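Local coordinates for probable quinone reductase Qor (NADPH:quinone reductase) (Zeta-crystallin homolog protein) (Mycobacterium tuberculosis, PDB 4RVU), which binds NADPH and probably passes its electrons to quinones, as a member of the quinone reductase (zeta-crystallin) family, at residues A[225-230]-A[247-252]; A[239-244]-A[267-272]; A[200-205]-A[232-237]. All coordinates share one frame; numbering follows the deposited sequence.

Contact 1: A[225-230]-A[247-252]; sequences GATTFD and AASGPV. With NDP (NADPH dihydro-nicotinamide-adenine-dinucleotide phosphate), chain E.
G225 sits against A247 with hardly any gap: their CA atoms are 4.2 Å apart, and the backbone of G225 has a positive phi. The carbonyl O of G250 and the CA of A247 crowd the place where a CB would lie. The backbone shape and the closeness of the turn both suit a residue with no side chain. The two segments are loops at the NADPH side of the Rossmann-type nucleotide-binding domain. The loop that starts at G225 leads into helix 229-234. The other loop follows strand 240-244 and makes a type I turn from A247 to G250.

Two hydrogen bonds join the loops. A226 N donates to G250 O at 2.9 Å, and comes from above the carbonyl plane. T227 N donates to S249 OG at 3.0 Å in a fairly straight bond. The OG of S249 lies between its own backbone N and carbonyl carbon (chi1 75°), which carries it across to T227. It is also hydrogen-bonded to the backbone O of V224. This hydroxyl therefore links the turn to the chain on both sides of G225. T227 lays its OG1 and CG2 against the CB of S249.

The turn also faces the cofactor. The CA of S249 is 3.4 Å from N6A of the adenine, and A248 O is equally near N1A. A247 is a known NADPH-binding residue.

Further along, the contact is apolar. V252 divides its two methyls between different partners. CG2 packs on the CA of G225 at 3.5 Å. CG1 sits over one face of the F229 ring in a CH-pi contact, 3.8 Å from the centroid and 20° off the ring normal.

Contact 2: A[239-244]-A[267-272]; sequences RGTLAL and YLTRPS. With NDP (NADPH dihydro-nicotinamide-adenine-dinucleotide phosphate), chain E.
G240 O and Y267 N start a parallel ladder between strands 240-244 and 267-269. Y267 N donates to G240 O, L242 N to Y267 O, T269 N to L242 O and L244 N to T269 O. The first three are nearly straight; the last is more bent, at 143°. L242 and L268 lie side by side on one face of the sheet, with L242 CB 4.0 Å from L268 CD1. F229 covers both. On the other face Y267 swings its ring back along the neighbouring strand, and R239 O meets the ring edge 3.5 Å from CE1. Two waters bridge Y267 OH to R239, at NE and NH2. The same hydroxyl bonds to V140 O of the second subunit.

Past the strands, R270 bends at chi2 (-58°), which folds its chain over L244 O, with CG 3.1 Å away. Its NH1 donates to P271 O at 2.9 Å. That carbonyl also accepts a hydrogen bond from N7N of the NADPH carboxamide at 3.0 Å, so R270 helps hold a first-shell group. Y267, L268 and T269 pair antiparallel with the second subunit. This is the beta-alpha-beta edge of a Rossmann-type sheet, continued across the dimer and ending at the nicotinamide.

Contact 3: A[200-205]-A[232-237]; sequences DAWQFA and SLASLA
A205 and A234 meet at the tight centre of this contact, with their CB atoms 3.7 Å apart. The contact joins two helical elements on one side of the parallel sheet of the Rossmann-type domain. One is the start of helix 201-212. The other is the end of helix 229-234, where the chain turns toward strand 236-237. No hydrogen bond crosses between the segments, and between them the contact is one of close fit. R209, further along helix 201-212, adds hydrogen bonds from its NH2 to A234 O and L236 O.

The tight part is built from small residues. The CB of A205 also touches the carbonyl O of A234, at 3.3 Å, the same oxygen that R209 grips. Next to it, the OG of S235 packs on the CA of A205 at 3.6 Å. This hydroxyl is hydrogen-bonded back to A231 O, one turn earlier in the chain. Its contacts with the first segment are therefore ones of packing. The CA atoms of A205 and S235 come within 4.6 Å. Small side chains on both sides permit this approach.

The solvent side is looser. W202 is exposed and leaves its helix pointing away from the other segment. Its six-membered ring nevertheless reaches back, and CZ3 touches the CB of A234 at 3.7 Å. The indole meets this methyl obliquely. D200 OD1 caps the start of this helix at Q203 N (3.2 Å).

F204 belongs to the buried side and also packs on H152, P198 and A231. Its CG is anti to the backbone N (chi1 -179°), which brings the ring beside S235. The serine lies at the ring edge, near its plane, with OG 3.8 Å from CD2.

In the fold
The three contacts share one Rossmann-type domain, with each pair of centres 14 to 15 Å apart. Helix 229-234 serves both contact 1 and contact 3. Its F229 also reaches contact 2, with CE2 3.6 Å from L268 CD1 and equally close to L242 CD1. V252 CG2 of contact 1 meets L244 CD2 of contact 2 at 3.6 Å. Strand 236-237 leads from contact 3 into strand 240-244, and L236 CD2 lies 3.6 Å from T241 O. Contact 1 touches NADPH at the adenine and contact 2 at the nicotinamide. Contact 3 stands back, with the F204 side chain about 11 Å from the cofactor.

Contact 1: A[225-230]-A[247-252]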
loop_
_atom_site.group_PDB
_atom_site.type_symbol
_atom_site.label_atom_id
_atom_site.label_comp_id
_atom_site.label_asym_id
_atom_site.label_seq_id
_atom_site.Cartn_x
_atom_site.Cartn_y
_atom_site.Cartn_z
ATOM N N GLY A 225 -6.663 -7.383 -12.938
ATOM C CA GLY A 225 -6.524 -8.407 -11.917
ATOM C C GLY A 225 -5.700 -9.615 -12.318
ATOM O O GLY A 225 -4.502 -9.498 -12.561
ATOM N N ALA A 226 -6.338 -10.781 -12.374
ATOM C CA ALA A 226 -5.612 -12.056 -12.480
ATOM C C ALA A 226 -4.541 -12.127 -13.570
ATOM O O ALA A 226 -3.425 -12.576 -13.314
ATOM C CB ALA A 226 -6.591 -13.218 -12.610
ATOM N N THR A 227 -4.862 -11.676 -14.779
ATOM C CA THR A 227 -3.944 -11.830 -15.918
ATOM C C THR A 227 -2.848 -10.765 -16.035
ATOM O O THR A 227 -1.934 -10.885 -16.858
ATOM C CB THR A 227 -4.713 -11.902 -17.256
ATOM O OG1 THR A 227 -5.422 -10.675 -17.462
ATOM C CG2 THR A 227 -5.699 -13.047 -17.235
ATOM N N THR A 228 -2.920 -9.736 -15.199
ATOM C CA THR A 228 -1.985 -8.632 -15.318
ATOM C C THR A 228 -1.212 -8.344 -14.031
ATOM O O THR A 228 -0.218 -7.628 -14.075
ATOM C CB THR A 228 -2.702 -7.348 -15.736
ATOM O OG1 THR A 228 -3.799 -7.111 -14.843
ATOM C CG2 THR A 228 -3.231 -7.465 -17.171
ATOM N N PHE A 229 -1.680 -8.866 -12.898
ATOM C CA PHE A 229 -1.102 -8.496 -11.600
ATOM C C PHE A 229 0.414 -8.714 -11.515
ATOM O O PHE A 229 1.157 -7.804 -11.117
ATOM C CB PHE A 229 -1.795 -9.208 -10.433
ATOM C CG PHE A 229 -1.311 -8.743 -9.091
ATOM C CD1 PHE A 229 -0.239 -9.373 -8.471
ATOM C CD2 PHE A 229 -1.895 -7.647 -8.468
ATOM C CE1 PHE A 229 0.229 -8.942 -7.247
ATOM C CE2 PHE A 229 -1.428 -7.204 -7.231
ATOM C CZ PHE A 229 -0.360 -7.861 -6.623
ATOM N N ASP A 230 0.879 -9.916 -11.859
ATOM C CA ASP A 230 2.307 -10.202 -11.768
ATOM C C ASP A 230 3.131 -9.219 -12.593
ATOM O O ASP A 230 4.179 -8.748 -12.148
ATOM C CB ASP A 230 2.604 -11.645 -12.192
ATOM C CG ASP A 230 1.964 -12.662 -11.269
ATOM O OD1 ASP A 230 1.399 -12.252 -10.234
ATOM O OD2 ASP A 230 2.028 -13.876 -11.575
ATOM N N ALA A 247 -10.921 -6.430 -11.102
ATOM C CA ALA A 247 -10.596 -7.830 -11.345
ATOM C C ALA A 247 -11.349 -8.369 -12.558
ATOM O O ALA A 247 -11.922 -9.453 -12.499
ATOM C CB ALA A 247 -10.937 -8.657 -10.117
ATOM N N ALA A 248 -11.357 -7.608 -13.646
ATOM C CA ALA A 248 -12.118 -7.979 -14.841
ATOM C C ALA A 248 -11.765 -9.365 -15.397
ATOM O O ALA A 248 -12.641 -10.099 -15.862
ATOM C CB ALA A 248 -11.951 -6.918 -15.918
ATOM N N SER A 249 -10.483 -9.712 -15.365
ATOM C CA SER A 249 -10.032 -11.014 -15.864
ATOM C C SER A 249 -10.175 -12.117 -14.822
ATOM O O SER A 249 -9.905 -13.288 -15.108
ATOM C CB SER A 249 -8.575 -10.950 -16.323
ATOM O OG SER A 249 -7.697 -10.919 -15.209
ATOM N N GLY A 250 -10.598 -11.751 -13.613
ATOM C CA GLY A 250 -10.669 -12.712 -12.524
ATOM C C GLY A 250 -9.884 -12.232 -11.320
ATOM O O GLY A 250 -9.052 -11.332 -11.435
ATOM N N PRO A 251 -10.136 -12.838 -10.155
ATOM C CA PRO A 251 -9.519 -12.389 -8.901
ATOM C C PRO A 251 -8.011 -12.645 -8.848
ATOM O O PRO A 251 -7.529 -13.634 -9.406
ATOM C CB PRO A 251 -10.240 -13.230 -7.845
ATOM C CG PRO A 251 -10.597 -14.507 -8.573
ATOM C CD PRO A 251 -10.954 -14.054 -9.972
ATOM N N VAL A 252 -7.282 -11.744 -8.190
ATOM C CA VAL A 252 -5.849 -11.900 -7.962
ATOM C C VAL A 252 -5.602 -12.868 -6.801
ATOM O O VAL A 252 -6.133 -12.672 -5.703
ATOM C CB VAL A 252 -5.182 -10.543 -7.642
ATOM C CG1 VAL A 252 -3.712 -10.732 -7.326
ATOM C CG2 VAL A 252 -5.354 -9.579 -8.811
HETATM P PA NDP E . -14.165 -1.627 -18.622
HETATM O O1A NDP E . -14.992 -0.734 -19.503
HETATM O O2A NDP E . -12.725 -1.287 -18.367
HETATM O O5B NDP E . -14.246 -3.128 -19.193
HETATM C C5B NDP E . -13.337 -4.121 -18.731
HETATM C C4B NDP E . -12.151 -4.147 -19.680
HETATM O O4B NDP E . -11.068 -4.901 -19.134
HETATM C C3B NDP E . -12.504 -4.826 -20.991
HETATM O O3B NDP E . -13.042 -3.904 -21.939
HETATM C C2B NDP E . -11.181 -5.404 -21.451
HETATM O O2B NDP E . -10.543 -4.532 -22.374
HETATM C C1B NDP E . -10.343 -5.534 -20.188
HETATM N N9A NDP E . -10.167 -6.981 -19.924
HETATM C C8A NDP E . -8.996 -7.635 -19.874
HETATM N N7A NDP E . -9.185 -8.954 -19.633
HETATM C C5A NDP E . -10.508 -9.162 -19.535
HETATM C C6A NDP E . -11.390 -10.325 -19.292
HETATM N N6A NDP E . -10.873 -11.559 -19.102
HETATM N N1A NDP E . -12.722 -10.112 -19.269
HETATM C C2A NDP E . -13.242 -8.887 -19.458
HETATM N N3A NDP E . -12.504 -7.789 -19.684
HETATM C C4A NDP E . -11.154 -7.858 -19.732
HETATM O O3 NDP E . -14.924 -1.782 -17.218
HETATM P PN NDP E . -15.171 -0.530 -16.246
HETATM O O1N NDP E . -14.566 0.698 -16.873
HETATM O O2N NDP E . -16.620 -0.549 -15.838
HETATM O O5D NDP E . -14.291 -0.919 -14.961
HETATM C C5D NDP E . -12.886 -1.125 -15.081
HETATM C C4D NDP E . -12.391 -1.981 -13.926
HETATM O O4D NDP E . -12.337 -1.200 -12.734
HETATM C C3D NDP E . -13.344 -3.125 -13.644
HETATM O O3D NDP E . -12.569 -4.270 -13.292
HETATM C C2D NDP E . -14.146 -2.675 -12.443
HETATM O O2D NDP E . -14.517 -3.800 -11.644
HETATM C C1D NDP E . -13.164 -1.769 -11.718
HETATM N N1N NDP E . -13.788 -0.682 -10.963
HETATM C C2N NDP E . -13.415 -0.499 -9.694
HETATM C C3N NDP E . -13.941 0.517 -8.911
HETATM C C7N NDP E . -13.480 0.659 -7.491
HETATM O O7N NDP E . -13.891 1.591 -6.823
HETATM N N7N NDP E . -12.624 -0.237 -7.003
HETATM C C4N NDP E . -14.963 1.479 -9.469
HETATM C C5N NDP E . -15.274 1.179 -10.861
HETATM C C6N NDP E . -14.678 0.127 -11.547
HETATM P P2B NDP E . -9.307 -5.042 -23.268
HETATM O O1X NDP E . -8.951 -6.376 -22.676
HETATM O O2X NDP E . -9.862 -5.119 -24.661
HETATM O O3X NDP E . -8.262 -3.979 -23.097
#

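Contact 2: A[239-244]-A[267-272]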
loop_
_atom_site.group_PDB
_atom_site.type_symbol
_atom_site.label_atom_id
_atom_site.label_comp_id
_atom_site.label_asym_id
_atom_site.label_seq_id
_atom_site.Cartn_x
_atom_site.Cartn_y
_atom_site.Cartn_z
ATOM N N ARG A 239 9.570 1.924 -4.546
ATOM C CA ARG A 239 8.600 2.557 -3.658
ATOM C C ARG A 239 7.346 3.034 -4.394
ATOM O O ARG A 239 6.613 3.898 -3.901
ATOM C CB ARG A 239 9.241 3.697 -2.860
ATOM C CG ARG A 239 10.257 3.196 -1.801
ATOM C CD ARG A 239 11.066 4.355 -1.227
ATOM N NE ARG A 239 10.202 5.365 -0.618
ATOM C CZ ARG A 239 10.596 6.593 -0.284
ATOM N NH1 ARG A 239 11.851 6.976 -0.485
ATOM N NH2 ARG A 239 9.736 7.437 0.263
ATOM N N GLY A 240 7.097 2.440 -5.557
ATOM C CA GLY A 240 5.948 2.801 -6.372
ATOM C C GLY A 240 4.666 2.221 -5.805
ATOM O O GLY A 240 4.696 1.430 -4.869
ATOM N N THR A 241 3.526 2.607 -6.372
ATOM C CA THR A 241 2.236 2.165 -5.831
ATOM C C THR A 241 1.481 1.316 -6.840
ATOM O O THR A 241 1.230 1.761 -7.958
ATOM C CB THR A 241 1.350 3.366 -5.448
ATOM O OG1 THR A 241 1.933 4.070 -4.343
ATOM C CG2 THR A 241 -0.058 2.900 -5.067
ATOM N N LEU A 242 1.133 0.097 -6.446
ATOM C CA LEU A 242 0.253 -0.738 -7.251
ATOM C C LEU A 242 -1.167 -0.538 -6.739
ATOM O O LEU A 242 -1.518 -0.995 -5.650
ATOM C CB LEU A 242 0.646 -2.215 -7.138
ATOM C CG LEU A 242 0.368 -3.100 -8.357
ATOM C CD1 LEU A 242 0.853 -4.522 -8.138
ATOM C CD2 LEU A 242 -1.112 -3.110 -8.734
ATOM N N ALA A 243 -1.985 0.165 -7.515
ATOM C CA ALA A 243 -3.391 0.307 -7.168
ATOM C C ALA A 243 -4.170 -0.741 -7.941
ATOM O O ALA A 243 -4.469 -0.565 -9.133
ATOM C CB ALA A 243 -3.893 1.704 -7.477
ATOM N N LEU A 244 -4.468 -1.846 -7.266
ATOM C CA LEU A 244 -5.304 -2.904 -7.838
ATOM C C LEU A 244 -6.755 -2.559 -7.538
ATOM O O LEU A 244 -7.233 -2.788 -6.423
ATOM C CB LEU A 244 -4.937 -4.253 -7.208
ATOM C CG LEU A 244 -5.806 -5.459 -7.576
ATOM C CD1 LEU A 244 -5.702 -5.764 -9.070
ATOM C CD2 LEU A 244 -5.397 -6.664 -6.759
ATOM N N TYR A 267 4.161 -0.280 -2.577
ATOM C CA TYR A 267 2.894 -0.307 -1.863
ATOM C C TYR A 267 1.896 -1.055 -2.708
ATOM O O TYR A 267 1.860 -0.872 -3.937
ATOM C CB TYR A 267 2.336 1.102 -1.712
ATOM C CG TYR A 267 3.169 2.059 -0.909
ATOM C CD1 TYR A 267 4.215 2.754 -1.496
ATOM C CD2 TYR A 267 2.887 2.300 0.432
ATOM C CE1 TYR A 267 4.971 3.648 -0.770
ATOM C CE2 TYR A 267 3.646 3.193 1.171
ATOM C CZ TYR A 267 4.676 3.869 0.555
ATOM O OH TYR A 267 5.429 4.773 1.271
ATOM N N LEU A 268 1.072 -1.869 -2.052
ATOM C CA LEU A 268 -0.084 -2.486 -2.701
ATOM C C LEU A 268 -1.350 -1.963 -2.032
ATOM O O LEU A 268 -1.464 -1.946 -0.804
ATOM C CB LEU A 268 -0.013 -4.019 -2.608
ATOM C CG LEU A 268 -1.201 -4.820 -3.150
ATOM C CD1 LEU A 268 -1.347 -4.653 -4.677
ATOM C CD2 LEU A 268 -1.084 -6.285 -2.777
ATOM N N THR A 269 -2.315 -1.514 -2.827
ATOM C CA THR A 269 -3.576 -1.115 -2.228
ATOM C C THR A 269 -4.714 -1.611 -3.098
ATOM O O THR A 269 -4.578 -1.669 -4.317
ATOM C CB THR A 269 -3.652 0.412 -2.036
ATOM O OG1 THR A 269 -4.913 0.755 -1.437
ATOM C CG2 THR A 269 -3.528 1.124 -3.389
ATOM N N ARG A 270 -5.829 -1.982 -2.473
ATOM C CA ARG A 270 -7.004 -2.441 -3.223
ATOM C C ARG A 270 -8.188 -1.579 -2.810
ATOM O O ARG A 270 -8.942 -1.946 -1.905
ATOM C CB ARG A 270 -7.305 -3.917 -2.930
ATOM C CG ARG A 270 -8.078 -4.661 -4.056
ATOM C CD ARG A 270 -9.428 -4.010 -4.396
ATOM N NE ARG A 270 -10.136 -4.679 -5.487
ATOM C CZ ARG A 270 -11.281 -4.247 -6.016
ATOM N NH1 ARG A 270 -11.853 -3.136 -5.574
ATOM N NH2 ARG A 270 -11.857 -4.925 -7.000
ATOM N N PRO A 271 -8.368 -0.431 -3.485
ATOM C CA PRO A 271 -9.396 0.506 -3.034
ATOM C C PRO A 271 -10.791 0.188 -3.570
ATOM O O PRO A 271 -10.957 -0.524 -4.576
ATOM C CB PRO A 271 -8.922 1.841 -3.618
ATOM C CG PRO A 271 -8.215 1.444 -4.899
ATOM C CD PRO A 271 -7.523 0.134 -4.555
ATOM N N SER A 272 -11.783 0.721 -2.863
ATOM C CA SER A 272 -13.178 0.696 -3.281
ATOM C C SER A 272 -13.724 2.119 -3.194
ATOM O O SER A 272 -13.397 2.852 -2.258
ATOM C CB SER A 272 -13.973 -0.243 -2.373
ATOM O OG SER A 272 -15.313 0.177 -2.229
HETATM P PA NDP E . -14.165 -1.627 -18.622
HETATM O O1A NDP E . -14.992 -0.734 -19.503
HETATM O O2A NDP E . -12.725 -1.287 -18.367
HETATM O O5B NDP E . -14.246 -3.128 -19.193
HETATM C C5B NDP E . -13.337 -4.121 -18.731
HETATM C C4B NDP E . -12.151 -4.147 -19.680
HETATM O O4B NDP E . -11.068 -4.901 -19.134
HETATM C C3B NDP E . -12.504 -4.826 -20.991
HETATM O O3B NDP E . -13.042 -3.904 -21.939
HETATM C C2B NDP E . -11.181 -5.404 -21.451
HETATM O O2B NDP E . -10.543 -4.532 -22.374
HETATM C C1B NDP E . -10.343 -5.534 -20.188
HETATM N N9A NDP E . -10.167 -6.981 -19.924
HETATM C C8A NDP E . -8.996 -7.635 -19.874
HETATM N N7A NDP E . -9.185 -8.954 -19.633
HETATM C C5A NDP E . -10.508 -9.162 -19.535
HETATM C C6A NDP E . -11.390 -10.325 -19.292
HETATM N N6A NDP E . -10.873 -11.559 -19.102
HETATM N N1A NDP E . -12.722 -10.112 -19.269
HETATM C C2A NDP E . -13.242 -8.887 -19.458
HETATM N N3A NDP E . -12.504 -7.789 -19.684
HETATM C C4A NDP E . -11.154 -7.858 -19.732
HETATM O O3 NDP E . -14.924 -1.782 -17.218
HETATM P PN NDP E . -15.171 -0.530 -16.246
HETATM O O1N NDP E . -14.566 0.698 -16.873
HETATM O O2N NDP E . -16.620 -0.549 -15.838
HETATM O O5D NDP E . -14.291 -0.919 -14.961
HETATM C C5D NDP E . -12.886 -1.125 -15.081
HETATM C C4D NDP E . -12.391 -1.981 -13.926
HETATM O O4D NDP E . -12.337 -1.200 -12.734
HETATM C C3D NDP E . -13.344 -3.125 -13.644
HETATM O O3D NDP E . -12.569 -4.270 -13.292
HETATM C C2D NDP E . -14.146 -2.675 -12.443
HETATM O O2D NDP E . -14.517 -3.800 -11.644
HETATM C C1D NDP E . -13.164 -1.769 -11.718
HETATM N N1N NDP E . -13.788 -0.682 -10.963
HETATM C C2N NDP E . -13.415 -0.499 -9.694
HETATM C C3N NDP E . -13.941 0.517 -8.911
HETATM C C7N NDP E . -13.480 0.659 -7.491
HETATM O O7N NDP E . -13.891 1.591 -6.823
HETATM N N7N NDP E . -12.624 -0.237 -7.003
HETATM C C4N NDP E . -14.963 1.479 -9.469
HETATM C C5N NDP E . -15.274 1.179 -10.861
HETATM C C6N NDP E . -14.678 0.127 -11.547
HETATM P P2B NDP E . -9.307 -5.042 -23.268
HETATM O O1X NDP E . -8.951 -6.376 -22.676
HETATM O O2X NDP E . -9.862 -5.119 -24.661
HETATM O O3X NDP E . -8.262 -3.979 -23.097
HETATM O O HOH W 1 8.066 4.171 0.876
HETATM O O HOH W 2 6.867 6.972 -0.388
#

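Contact 3: A[200-205]-A[232-237]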
loop_
_atom_site.group_PDB
_atom_site.type_symbol
_atom_site.label_atom_id
_atom_site.label_comp_id
_atom_site.label_asym_id
_atom_site.label_seq_id
_atom_site.Cartn_x
_atom_site.Cartn_y
_atom_site.Cartn_z
ATOM N N ASP A 200 4.229 -12.871 -20.297
ATOM C CA ASP A 200 5.121 -13.212 -19.206
ATOM C C ASP A 200 5.463 -11.927 -18.455
ATOM O O ASP A 200 5.788 -10.907 -19.072
ATOM C CB ASP A 200 6.389 -13.871 -19.755
ATOM C CG ASP A 200 7.369 -14.241 -18.669
ATOM O OD1 ASP A 200 8.270 -13.424 -18.385
ATOM O OD2 ASP A 200 7.238 -15.351 -18.104
ATOM N N ALA A 201 5.383 -11.986 -17.127
ATOM C CA ALA A 201 5.561 -10.813 -16.277
ATOM C C ALA A 201 6.887 -10.094 -16.508
ATOM O O ALA A 201 6.928 -8.871 -16.631
ATOM C CB ALA A 201 5.410 -11.202 -14.819
ATOM N N TRP A 202 7.972 -10.858 -16.571
ATOM C CA TRP A 202 9.294 -10.276 -16.757
ATOM C C TRP A 202 9.481 -9.695 -18.151
ATOM O O TRP A 202 10.076 -8.631 -18.307
ATOM C CB TRP A 202 10.366 -11.315 -16.424
ATOM C CG TRP A 202 10.098 -11.868 -15.080
ATOM C CD1 TRP A 202 9.674 -13.131 -14.769
ATOM C CD2 TRP A 202 10.152 -11.144 -13.845
ATOM N NE1 TRP A 202 9.498 -13.245 -13.405
ATOM C CE2 TRP A 202 9.781 -12.036 -12.819
ATOM C CE3 TRP A 202 10.502 -9.828 -13.509
ATOM C CZ2 TRP A 202 9.750 -11.651 -11.475
ATOM C CZ3 TRP A 202 10.467 -9.450 -12.182
ATOM C CH2 TRP A 202 10.096 -10.357 -11.179
ATOM N N GLN A 203 8.966 -10.402 -19.151
ATOM C CA GLN A 203 8.963 -9.921 -20.531
ATOM C C GLN A 203 8.282 -8.557 -20.632
ATOM O O GLN A 203 8.855 -7.586 -21.140
ATOM C CB GLN A 203 8.221 -10.918 -21.424
ATOM C CG GLN A 203 9.018 -12.158 -21.779
ATOM C CD GLN A 203 10.103 -11.867 -22.797
ATOM O OE1 GLN A 203 9.841 -11.271 -23.846
ATOM N NE2 GLN A 203 11.332 -12.276 -22.488
ATOM N N PHE A 204 7.054 -8.499 -20.134
ATOM C CA PHE A 204 6.272 -7.267 -20.135
ATOM C C PHE A 204 6.953 -6.174 -19.317
ATOM O O PHE A 204 7.056 -5.039 -19.760
ATOM C CB PHE A 204 4.873 -7.550 -19.600
ATOM C CG PHE A 204 3.977 -6.343 -19.571
ATOM C CD1 PHE A 204 3.236 -5.986 -20.692
ATOM C CD2 PHE A 204 3.863 -5.575 -18.418
ATOM C CE1 PHE A 204 2.399 -4.878 -20.667
ATOM C CE2 PHE A 204 3.025 -4.462 -18.386
ATOM C CZ PHE A 204 2.299 -4.112 -19.518
ATOM N N ALA A 205 7.428 -6.516 -18.120
ATOM C CA ALA A 205 8.128 -5.536 -17.293
ATOM C C ALA A 205 9.343 -4.949 -18.015
ATOM O O ALA A 205 9.631 -3.760 -17.894
ATOM C CB ALA A 205 8.526 -6.135 -15.945
ATOM N N SER A 232 2.119 -6.129 -13.519
ATOM C CA SER A 232 1.998 -4.826 -12.868
ATOM C C SER A 232 3.023 -4.693 -11.751
ATOM O O SER A 232 3.746 -3.694 -11.665
ATOM C CB SER A 232 0.602 -4.653 -12.272
ATOM O OG SER A 232 -0.384 -4.606 -13.288
ATOM N N LEU A 233 3.071 -5.699 -10.894
ATOM C CA LEU A 233 3.997 -5.678 -9.759
ATOM C C LEU A 233 5.454 -5.572 -10.234
ATOM O O LEU A 233 6.256 -4.822 -9.666
ATOM C CB LEU A 233 3.787 -6.915 -8.879
ATOM C CG LEU A 233 4.696 -7.021 -7.647
ATOM C CD1 LEU A 233 4.453 -5.834 -6.743
ATOM C CD2 LEU A 233 4.465 -8.312 -6.888
ATOM N N ALA A 234 5.786 -6.301 -11.298
ATOM C CA ALA A 234 7.150 -6.304 -11.844
ATOM C C ALA A 234 7.543 -5.022 -12.585
ATOM O O ALA A 234 8.721 -4.827 -12.904
ATOM C CB ALA A 234 7.349 -7.516 -12.751
ATOM N N SER A 235 6.564 -4.166 -12.892
ATOM C CA SER A 235 6.827 -2.959 -13.667
ATOM C C SER A 235 7.076 -1.691 -12.854
ATOM O O SER A 235 7.327 -0.632 -13.425
ATOM C CB SER A 235 5.686 -2.711 -14.656
ATOM O OG SER A 235 5.476 -3.847 -15.465
ATOM N N LEU A 236 7.021 -1.795 -11.527
ATOM C CA LEU A 236 7.050 -0.607 -10.665
ATOM C C LEU A 236 8.421 -0.002 -10.372
ATOM O O LEU A 236 9.420 -0.709 -10.224
ATOM C CB LEU A 236 6.388 -0.921 -9.329
ATOM C CG LEU A 236 4.869 -0.975 -9.375
ATOM C CD1 LEU A 236 4.352 -1.748 -8.178
ATOM C CD2 LEU A 236 4.310 0.440 -9.375
ATOM N N ALA A 237 8.447 1.318 -10.254
ATOM C CA ALA A 237 9.634 2.011 -9.782
ATOM C C ALA A 237 9.779 1.716 -8.298
ATOM O O ALA A 237 8.819 1.278 -7.651
ATOM C CB ALA A 237 9.508 3.495 -10.011
#